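Local coordinates for protein dihydropyrimidinase (Brevibacillus agri, PDB 3SFW) that probably hydrolyses the ring amide bond of dihydropyrimidines, using two zinc ions held around a carboxylated lysine, at residues 109-123 against 443-455. Sequence-based numbering, arbitrary orientation.
Sequences HEKARGKAVIDYGFH and FVGHAGAGRYVKR
An aromatic cluster of H109, Y120, F122 and Y452 joins the C-terminal tail to strand 119-124 and the end of helix 101-112. H109 points its imidazole edge at the face of Y452 in a T-shaped pair; H109 CE1 stands 3.5 Å from Y452 CG, with the planes at 66°. With chi1 at 174°, the Y452 ring swings away from its own N and across to the H109 edge. F122 CD2 meets Y452 CE1 obliquely at 3.6 Å. A112 CB lies over one face of the Y120 ring; Y452 CA lies over the opposite face in a CH-pi contact.

Strand 119-124 pairs in parallel with strand 86-93 in the amidohydrolase barrel. On its other edge the tail makes a single bridge, Y120 with Y452. Y120 N donates to R451 O at 3.0 Å, and V453 N donates to Y120 O at 2.7 Å. R451 N gives a nearly straight bond (167°) to D119 OD1, from above the carboxylate plane. D119 also forms salt bridges with K382 and R433.

The type II turn 446-449 packs beside G114, and G450 N donates to A116 O at 2.9 Å. At the far end, R455 NH1 reaches F122 O at 2.8 Å and also bonds S148. A water bridges F122 N, Y452 OH, V453 O and R455 NE. Y452 OH also hydrogen-bonds E144 O. The side chain of H123, next along the strand, lies about 8 Å from a bound zinc ion.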
ATOM      1  N   HIS A 109     -22.244 -11.804 -36.680  1.00 13.22           N
ATOM      2  CA  HIS A 109     -21.742 -11.731 -38.046  1.00 12.86           C
ATOM      3  C   HIS A 109     -22.817 -11.144 -38.966  1.00 11.56           C
ATOM      4  O   HIS A 109     -22.504 -10.340 -39.853  1.00 13.33           O
ATOM      5  CB  HIS A 109     -21.316 -13.120 -38.528  1.00 12.54           C
ATOM      6  CG  HIS A 109     -19.926 -13.503 -38.110  1.00 12.42           C
ATOM      7  ND1 HIS A 109     -18.802 -12.925 -38.661  1.00 13.46           N
ATOM      8  CD2 HIS A 109     -19.487 -14.310 -37.109  1.00 13.19           C
ATOM      9  CE1 HIS A 109     -17.724 -13.465 -38.105  1.00 14.96           C
ATOM     10  NE2 HIS A 109     -18.113 -14.285 -37.140  1.00 11.80           N
ATOM     11  N   GLU A 110     -24.075 -11.494 -38.712  1.00 12.74           N
ATOM     12  CA  GLU A 110     -25.164 -10.998 -39.584  1.00 16.35           C
ATOM     13  C   GLU A 110     -25.425  -9.480 -39.350  1.00 16.77           C
ATOM     14  O   GLU A 110     -25.620  -8.752 -40.312  1.00 15.07           O
ATOM     15  CB  GLU A 110     -26.432 -11.847 -39.430  1.00 19.68           C
ATOM     16  CG  GLU A 110     -27.660 -11.405 -40.269  1.00 30.05           C
ATOM     17  CD  GLU A 110     -27.419 -11.419 -41.786  1.00 35.67           C
ATOM     18  OE1 GLU A 110     -28.198 -10.756 -42.517  1.00 38.78           O
ATOM     19  OE2 GLU A 110     -26.471 -12.091 -42.256  1.00 38.12           O
ATOM     20  N   LYS A 111     -25.140  -8.981 -38.135  1.00 14.72           N
ATOM     21  CA  LYS A 111     -25.189  -7.525 -37.905  1.00 14.97           C
ATOM     22  C   LYS A 111     -24.136  -6.802 -38.749  1.00 16.22           C
ATOM     23  O   LYS A 111     -24.357  -5.674 -39.206  1.00 17.53           O
ATOM     24  CB  LYS A 111     -24.973  -7.163 -36.413  1.00 13.00           C
ATOM     25  CG  LYS A 111     -26.009  -7.618 -35.473  1.00 12.46           C
ATOM     26  CD  LYS A 111     -25.606  -7.195 -34.016  1.00 17.18           C
ATOM     27  CE  LYS A 111     -26.611  -7.696 -33.004  1.00 16.66           C
ATOM     28  NZ  LYS A 111     -27.964  -7.029 -33.206  1.00 15.06           N
ATOM     29  N   ALA A 112     -22.950  -7.395 -38.884  1.00 12.65           N
ATOM     30  CA  ALA A 112     -21.851  -6.699 -39.520  1.00 14.66           C
ATOM     31  C   ALA A 112     -21.718  -6.937 -41.038  1.00 17.92           C
ATOM     32  O   ALA A 112     -21.224  -6.085 -41.780  1.00 17.71           O
ATOM     33  CB  ALA A 112     -20.541  -7.039 -38.803  1.00 16.43           C
ATOM     34  N   ARG A 113     -22.187  -8.086 -41.510  1.00 21.64           N
ATOM     35  CA  ARG A 113     -21.792  -8.531 -42.856  1.00 25.98           C
ATOM     36  C   ARG A 113     -22.444  -7.619 -43.907  1.00 20.65           C
ATOM     37  O   ARG A 113     -23.616  -7.277 -43.806  1.00 23.63           O
ATOM     38  CB  ARG A 113     -22.190 -10.000 -43.044  1.00 36.81           C
ATOM     39  CG  ARG A 113     -22.204 -10.526 -44.496  1.00 42.96           C
ATOM     40  CD  ARG A 113     -22.768 -11.965 -44.526  1.00 47.19           C
ATOM     41  NE  ARG A 113     -21.939 -12.904 -43.755  1.00 49.63           N
ATOM     42  CZ  ARG A 113     -22.299 -13.505 -42.613  1.00 50.83           C
ATOM     43  NH1 ARG A 113     -23.497 -13.287 -42.054  1.00 48.61           N
ATOM     44  NH2 ARG A 113     -21.446 -14.344 -42.025  1.00 52.25           N
ATOM     45  N   GLY A 114     -21.629  -7.079 -44.806  1.00 21.48           N
ATOM     46  CA  GLY A 114     -22.156  -6.219 -45.857  1.00 21.76           C
ATOM     47  C   GLY A 114     -22.429  -4.797 -45.397  1.00 19.99           C
ATOM     48  O   GLY A 114     -22.945  -3.965 -46.161  1.00 20.78           O
ATOM     49  N   LYS A 115     -22.080  -4.490 -44.148  1.00 15.35           N
ATOM     50  CA  LYS A 115     -22.441  -3.178 -43.582  1.00 15.21           C
ATOM     51  C   LYS A 115     -21.210  -2.405 -43.046  1.00 14.38           C
ATOM     52  O   LYS A 115     -21.019  -1.238 -43.341  1.00 13.96           O
ATOM     53  CB  LYS A 115     -23.529  -3.352 -42.476  1.00 19.14           C
ATOM     54  CG  LYS A 115     -24.809  -4.045 -42.960  1.00 23.85           C
ATOM     55  CD  LYS A 115     -25.725  -4.548 -41.815  1.00 31.28           C
ATOM     56  CE  LYS A 115     -26.027  -6.077 -41.992  1.00 31.30           C
ATOM     57  NZ  LYS A 115     -27.276  -6.593 -41.357  1.00 35.96           N
ATOM     58  N   ALA A 116     -20.286  -3.100 -42.386  1.00 14.38           N
ATOM     59  CA  ALA A 116     -19.068  -2.422 -41.846  1.00 11.98           C
ATOM     60  C   ALA A 116     -18.162  -1.834 -42.941  1.00 15.05           C
ATOM     61  O   ALA A 116     -18.023  -2.457 -44.034  1.00 12.91           O
ATOM     62  CB  ALA A 116     -18.243  -3.466 -40.981  1.00 13.70           C
ATOM     63  N   VAL A 117     -17.660  -0.611 -42.721  1.00 10.20           N
ATOM     64  CA  VAL A 117     -16.828   0.071 -43.719  1.00 11.63           C
ATOM     65  C   VAL A 117     -15.362  -0.044 -43.348  1.00 11.72           C
ATOM     66  O   VAL A 117     -14.499   0.240 -44.173  1.00 12.72           O
ATOM     67  CB  VAL A 117     -17.210   1.549 -43.899  1.00 11.38           C
ATOM     68  CG1 VAL A 117     -18.742   1.667 -44.168  1.00 11.81           C
ATOM     69  CG2 VAL A 117     -16.834   2.391 -42.667  1.00 12.76           C
ATOM     70  N   ILE A 118     -15.104  -0.526 -42.130  1.00 12.51           N
ATOM     71  CA  ILE A 118     -13.735  -0.850 -41.717  1.00  9.25           C
ATOM     72  C   ILE A 118     -13.759  -2.152 -40.946  1.00  9.83           C
ATOM     73  O   ILE A 118     -14.819  -2.778 -40.759  1.00 13.37           O
ATOM     74  CB  ILE A 118     -13.098   0.267 -40.840  1.00 11.93           C
ATOM     75  CG1 ILE A 118     -14.097   0.791 -39.831  1.00 16.64           C
ATOM     76  CG2 ILE A 118     -12.708   1.470 -41.686  1.00 14.28           C
ATOM     77  CD1 ILE A 118     -13.905   0.418 -38.489  1.00 16.39           C
ATOM     78  N   ASP A 119     -12.572  -2.651 -40.573  1.00 11.98           N
ATOM     79  CA  ASP A 119     -12.458  -4.015 -40.107  1.00  8.39           C
ATOM     80  C   ASP A 119     -12.942  -4.176 -38.666  1.00 10.81           C
ATOM     81  O   ASP A 119     -12.956  -3.202 -37.902  1.00 11.70           O
ATOM     82  CB  ASP A 119     -11.024  -4.505 -40.226  1.00 10.05           C
ATOM     83  CG  ASP A 119     -10.628  -4.741 -41.669  1.00 13.54           C
ATOM     84  OD1 ASP A 119     -11.490  -4.468 -42.554  1.00 13.36           O
ATOM     85  OD2 ASP A 119      -9.492  -5.183 -41.942  1.00 12.62           O
ATOM     86  N   TYR A 120     -13.342  -5.397 -38.301  1.00 11.36           N
ATOM     87  CA  TYR A 120     -13.985  -5.611 -36.988  1.00 10.13           C
ATOM     88  C   TYR A 120     -13.651  -6.989 -36.461  1.00 10.40           C
ATOM     89  O   TYR A 120     -13.647  -7.984 -37.225  1.00 11.40           O
ATOM     90  CB  TYR A 120     -15.520  -5.434 -37.064  1.00 12.24           C
ATOM     91  CG  TYR A 120     -16.187  -6.304 -38.127  1.00 10.29           C
ATOM     92  CD1 TYR A 120     -16.216  -5.898 -39.482  1.00  9.90           C
ATOM     93  CD2 TYR A 120     -16.805  -7.531 -37.767  1.00 11.11           C
ATOM     94  CE1 TYR A 120     -16.740  -6.759 -40.491  1.00 10.29           C
ATOM     95  CE2 TYR A 120     -17.339  -8.370 -38.747  1.00 13.85           C
ATOM     96  CZ  TYR A 120     -17.346  -7.964 -40.091  1.00 13.01           C
ATOM     97  OH  TYR A 120     -17.883  -8.823 -41.044  1.00 14.40           O
ATOM     98  N   GLY A 121     -13.535  -7.083 -35.140  1.00 11.42           N
ATOM     99  CA  GLY A 121     -13.534  -8.370 -34.511  1.00 10.54           C
ATOM    100  C   GLY A 121     -14.664  -8.396 -33.523  1.00 10.76           C
ATOM    101  O   GLY A 121     -15.387  -7.373 -33.348  1.00 11.98           O
ATOM    102  N   PHE A 122     -14.851  -9.554 -32.882  1.00 11.86           N
ATOM    103  CA  PHE A 122     -15.806  -9.666 -31.795  1.00  9.77           C
ATOM    104  C   PHE A 122     -15.135 -10.155 -30.516  1.00  9.47           C
ATOM    105  O   PHE A 122     -14.328 -11.089 -30.548  1.00 11.76           O
ATOM    106  CB  PHE A 122     -16.936 -10.670 -32.145  1.00  9.78           C
ATOM    107  CG  PHE A 122     -17.761 -10.269 -33.346  1.00 11.19           C
ATOM    108  CD1 PHE A 122     -18.179  -8.933 -33.541  1.00 12.77           C
ATOM    109  CD2 PHE A 122     -18.123 -11.233 -34.285  1.00 13.52           C
ATOM    110  CE1 PHE A 122     -18.834  -8.560 -34.662  1.00 15.18           C
ATOM    111  CE2 PHE A 122     -18.808 -10.852 -35.456  1.00 16.45           C
ATOM    112  CZ  PHE A 122     -19.194  -9.541 -35.625  1.00 14.60           C
ATOM    113  N   HIS A 123     -15.597  -9.624 -29.366  1.00 10.26           N
ATOM    114  CA  HIS A 123     -15.457 -10.330 -28.067  1.00  9.34           C
ATOM    115  C   HIS A 123     -16.724 -11.164 -27.830  1.00 11.38           C
ATOM    116  O   HIS A 123     -17.769 -10.877 -28.401  1.00 10.36           O
ATOM    117  CB  HIS A 123     -15.336  -9.338 -26.882  1.00  9.33           C
ATOM    118  CG  HIS A 123     -14.449  -8.161 -27.139  1.00  9.60           C
ATOM    119  ND1 HIS A 123     -13.059  -8.246 -27.181  1.00  9.42           N
ATOM    120  CD2 HIS A 123     -14.760  -6.847 -27.276  1.00 10.71           C
ATOM    121  CE1 HIS A 123     -12.574  -7.022 -27.332  1.00 11.70           C
ATOM    122  NE2 HIS A 123     -13.590  -6.173 -27.473  1.00 11.22           N
ATOM    123  N   PHE A 443     -16.504  10.930 -47.160  1.00 11.00           N
ATOM    124  CA  PHE A 443     -16.558   9.464 -47.113  1.00 13.40           C
ATOM    125  C   PHE A 443     -16.487   8.890 -48.528  1.00 14.30           C
ATOM    126  O   PHE A 443     -17.426   9.082 -49.346  1.00 13.32           O
ATOM    127  CB  PHE A 443     -17.854   8.996 -46.451  1.00 14.92           C
ATOM    128  CG  PHE A 443     -18.059   7.502 -46.501  1.00 13.87           C
ATOM    129  CD1 PHE A 443     -17.119   6.636 -45.894  1.00 14.98           C
ATOM    130  CD2 PHE A 443     -19.240   6.974 -46.977  1.00 15.10           C
ATOM    131  CE1 PHE A 443     -17.361   5.243 -45.866  1.00 15.93           C
ATOM    132  CE2 PHE A 443     -19.484   5.598 -46.960  1.00 16.81           C
ATOM    133  CZ  PHE A 443     -18.517   4.727 -46.425  1.00 16.42           C
ATOM    134  N   VAL A 444     -15.423   8.130 -48.805  1.00  9.57           N
ATOM    135  CA  VAL A 444     -15.213   7.527 -50.129  1.00 11.93           C
ATOM    136  C   VAL A 444     -15.163   5.984 -50.089  1.00 13.85           C
ATOM    137  O   VAL A 444     -15.045   5.322 -51.132  1.00 13.95           O
ATOM    138  CB  VAL A 444     -13.949   8.089 -50.830  1.00 12.49           C
ATOM    139  CG1 VAL A 444     -14.090   9.593 -51.000  1.00 12.13           C
ATOM    140  CG2 VAL A 444     -12.712   7.791 -49.965  1.00 13.26           C
ATOM    141  N   GLY A 445     -15.417   5.421 -48.910  1.00 11.94           N
ATOM    142  CA  GLY A 445     -15.488   3.977 -48.746  1.00 14.82           C
ATOM    143  C   GLY A 445     -16.872   3.445 -49.084  1.00 15.92           C
ATOM    144  O   GLY A 445     -17.648   4.109 -49.783  1.00 14.50           O
ATOM    145  N   HIS A 446     -17.211   2.254 -48.587  1.00 15.09           N
ATOM    146  CA  HIS A 446     -18.547   1.711 -48.841  1.00 15.43           C
ATOM    147  C   HIS A 446     -18.995   0.692 -47.831  1.00 15.37           C
ATOM    148  O   HIS A 446     -18.169  -0.004 -47.213  1.00 15.80           O
ATOM    149  CB  HIS A 446     -18.640   1.119 -50.263  1.00 15.23           C
ATOM    150  CG  HIS A 446     -17.700  -0.026 -50.518  1.00 17.83           C
ATOM    151  ND1 HIS A 446     -16.451   0.149 -51.070  1.00 20.47           N
ATOM    152  CD2 HIS A 446     -17.880  -1.368 -50.409  1.00 17.32           C
ATOM    153  CE1 HIS A 446     -15.861  -1.031 -51.201  1.00 20.05           C
ATOM    154  NE2 HIS A 446     -16.731  -1.970 -50.866  1.00 20.18           N
ATOM    155  N   ALA A 447     -20.306   0.628 -47.622  1.00 15.41           N
ATOM    156  CA  ALA A 447     -20.871  -0.455 -46.785  1.00 12.42           C
ATOM    157  C   ALA A 447     -20.331  -1.807 -47.254  1.00 16.21           C
ATOM    158  O   ALA A 447     -20.427  -2.141 -48.442  1.00 15.82           O
ATOM    159  CB  ALA A 447     -22.432  -0.443 -46.860  1.00 16.57           C
ATOM    160  N   GLY A 448     -19.826  -2.606 -46.305  1.00 14.60           N
ATOM    161  CA  GLY A 448     -19.339  -3.947 -46.620  1.00 12.74           C
ATOM    162  C   GLY A 448     -17.873  -4.031 -47.047  1.00 16.62           C
ATOM    163  O   GLY A 448     -17.342  -5.129 -47.237  1.00 17.93           O
ATOM    164  N   ALA A 449     -17.192  -2.897 -47.129  1.00 14.57           N
ATOM    165  CA  ALA A 449     -15.746  -2.940 -47.390  1.00 13.78           C
ATOM    166  C   ALA A 449     -14.970  -3.629 -46.256  1.00 12.82           C
ATOM    167  O   ALA A 449     -13.880  -4.207 -46.472  1.00 14.27           O
ATOM    168  CB  ALA A 449     -15.212  -1.525 -47.596  1.00 14.47           C
ATOM    169  N   GLY A 450     -15.437  -3.396 -45.035  1.00 11.95           N
ATOM    170  CA  GLY A 450     -14.794  -3.916 -43.830  1.00  9.82           C
ATOM    171  C   GLY A 450     -14.847  -5.417 -43.767  1.00 13.34           C
ATOM    172  O   GLY A 450     -15.752  -6.044 -44.329  1.00 15.72           O
ATOM    173  N   ARG A 451     -13.806  -6.013 -43.174  1.00 11.72           N
ATOM    174  CA  ARG A 451     -13.711  -7.480 -43.016  1.00 12.52           C
ATOM    175  C   ARG A 451     -13.572  -7.891 -41.556  1.00 12.76           C
ATOM    176  O   ARG A 451     -13.012  -7.160 -40.735  1.00 14.51           O
ATOM    177  CB  ARG A 451     -12.510  -8.064 -43.782  1.00 17.63           C
ATOM    178  CG  ARG A 451     -12.587  -7.738 -45.273  1.00 26.71           C
ATOM    179  CD  ARG A 451     -11.994  -8.836 -46.111  1.00 34.54           C
ATOM    180  NE  ARG A 451     -10.549  -8.837 -46.023  1.00 37.35           N
ATOM    181  CZ  ARG A 451      -9.735  -8.632 -47.063  1.00 40.50           C
ATOM    182  NH1 ARG A 451      -8.420  -8.627 -46.874  1.00 38.60           N
ATOM    183  NH2 ARG A 451     -10.228  -8.428 -48.280  1.00 38.45           N
ATOM    184  N   TYR A 452     -14.085  -9.080 -41.266  1.00 13.55           N
ATOM    185  CA  TYR A 452     -13.990  -9.660 -39.923  1.00 12.13           C
ATOM    186  C   TYR A 452     -12.545 -10.055 -39.691  1.00 15.88           C
ATOM    187  O   TYR A 452     -11.902 -10.623 -40.589  1.00 17.41           O
ATOM    188  CB  TYR A 452     -14.890 -10.924 -39.819  1.00 13.13           C
ATOM    189  CG  TYR A 452     -14.703 -11.644 -38.491  1.00 12.32           C
ATOM    190  CD1 TYR A 452     -15.176 -11.070 -37.305  1.00 11.78           C
ATOM    191  CD2 TYR A 452     -14.090 -12.919 -38.416  1.00 14.25           C
ATOM    192  CE1 TYR A 452     -14.997 -11.697 -36.070  1.00 13.81           C
ATOM    193  CE2 TYR A 452     -13.859 -13.523 -37.180  1.00 13.61           C
ATOM    194  CZ  TYR A 452     -14.330 -12.919 -36.021  1.00 14.54           C
ATOM    195  OH  TYR A 452     -14.173 -13.518 -34.807  1.00 15.24           O
ATOM    196  N   VAL A 453     -12.047  -9.800 -38.485  1.00 13.44           N
ATOM    197  CA  VAL A 453     -10.665 -10.180 -38.124  1.00 14.63           C
ATOM    198  C   VAL A 453     -10.664 -11.349 -37.157  1.00 14.21           C
ATOM    199  O   VAL A 453     -11.304 -11.277 -36.097  1.00 12.91           O
ATOM    200  CB  VAL A 453      -9.945  -8.986 -37.441  1.00 14.59           C
ATOM    201  CG1 VAL A 453      -8.484  -9.386 -37.071  1.00 16.16           C
ATOM    202  CG2 VAL A 453      -9.946  -7.805 -38.421  1.00 19.04           C
ATOM    203  N   LYS A 454     -10.091 -12.481 -37.581  1.00 13.32           N
ATOM    204  CA  LYS A 454      -9.979 -13.671 -36.702  1.00 14.61           C
ATOM    205  C   LYS A 454      -8.730 -13.503 -35.853  1.00 16.64           C
ATOM    206  O   LYS A 454      -7.637 -13.316 -36.400  1.00 17.48           O
ATOM    207  CB  LYS A 454      -9.860 -14.984 -37.545  1.00 21.21           C
ATOM    208  CG  LYS A 454     -11.195 -15.559 -38.077  1.00 31.56           C
ATOM    209  CD  LYS A 454     -10.971 -16.939 -38.787  1.00 36.19           C
ATOM    210  CE  LYS A 454     -12.204 -17.917 -38.722  1.00 39.64           C
ATOM    211  NZ  LYS A 454     -13.581 -17.297 -38.723  1.00 37.73           N
ATOM    212  N   ARG A 455      -8.901 -13.403 -34.535  1.00  9.28           N
ATOM    213  CA  ARG A 455      -7.808 -12.982 -33.679  1.00  9.27           C
ATOM    214  C   ARG A 455      -7.041 -14.120 -33.079  1.00 10.59           C
ATOM    215  O   ARG A 455      -7.570 -15.236 -32.925  1.00 12.25           O
ATOM    216  CB  ARG A 455      -8.377 -12.044 -32.599  1.00  9.68           C
ATOM    217  CG  ARG A 455      -9.029 -10.815 -33.298  1.00  9.16           C
ATOM    218  CD  ARG A 455      -9.687  -9.812 -32.306  1.00  8.96           C
ATOM    219  NE  ARG A 455     -10.765 -10.442 -31.536  1.00 10.29           N
ATOM    220  CZ  ARG A 455     -10.690 -10.708 -30.232  1.00  9.94           C
ATOM    221  NH1 ARG A 455     -11.743 -11.265 -29.611  1.00  9.15           N
ATOM    222  NH2 ARG A 455      -9.574 -10.379 -29.532  1.00  9.25           N
TER
HETATM  223  O   HOH W   1     -18.702  -5.503 -43.944  1.00 26.91           O
HETATM  224  O   HOH W   2     -14.924   1.690 -46.645  1.00 12.09           O
HETATM  225  O   HOH W   3     -17.532  -8.331 -43.557  1.00 26.05           O
HETATM  226  O   HOH W   4     -12.580 -11.323 -33.617  1.00 10.56           O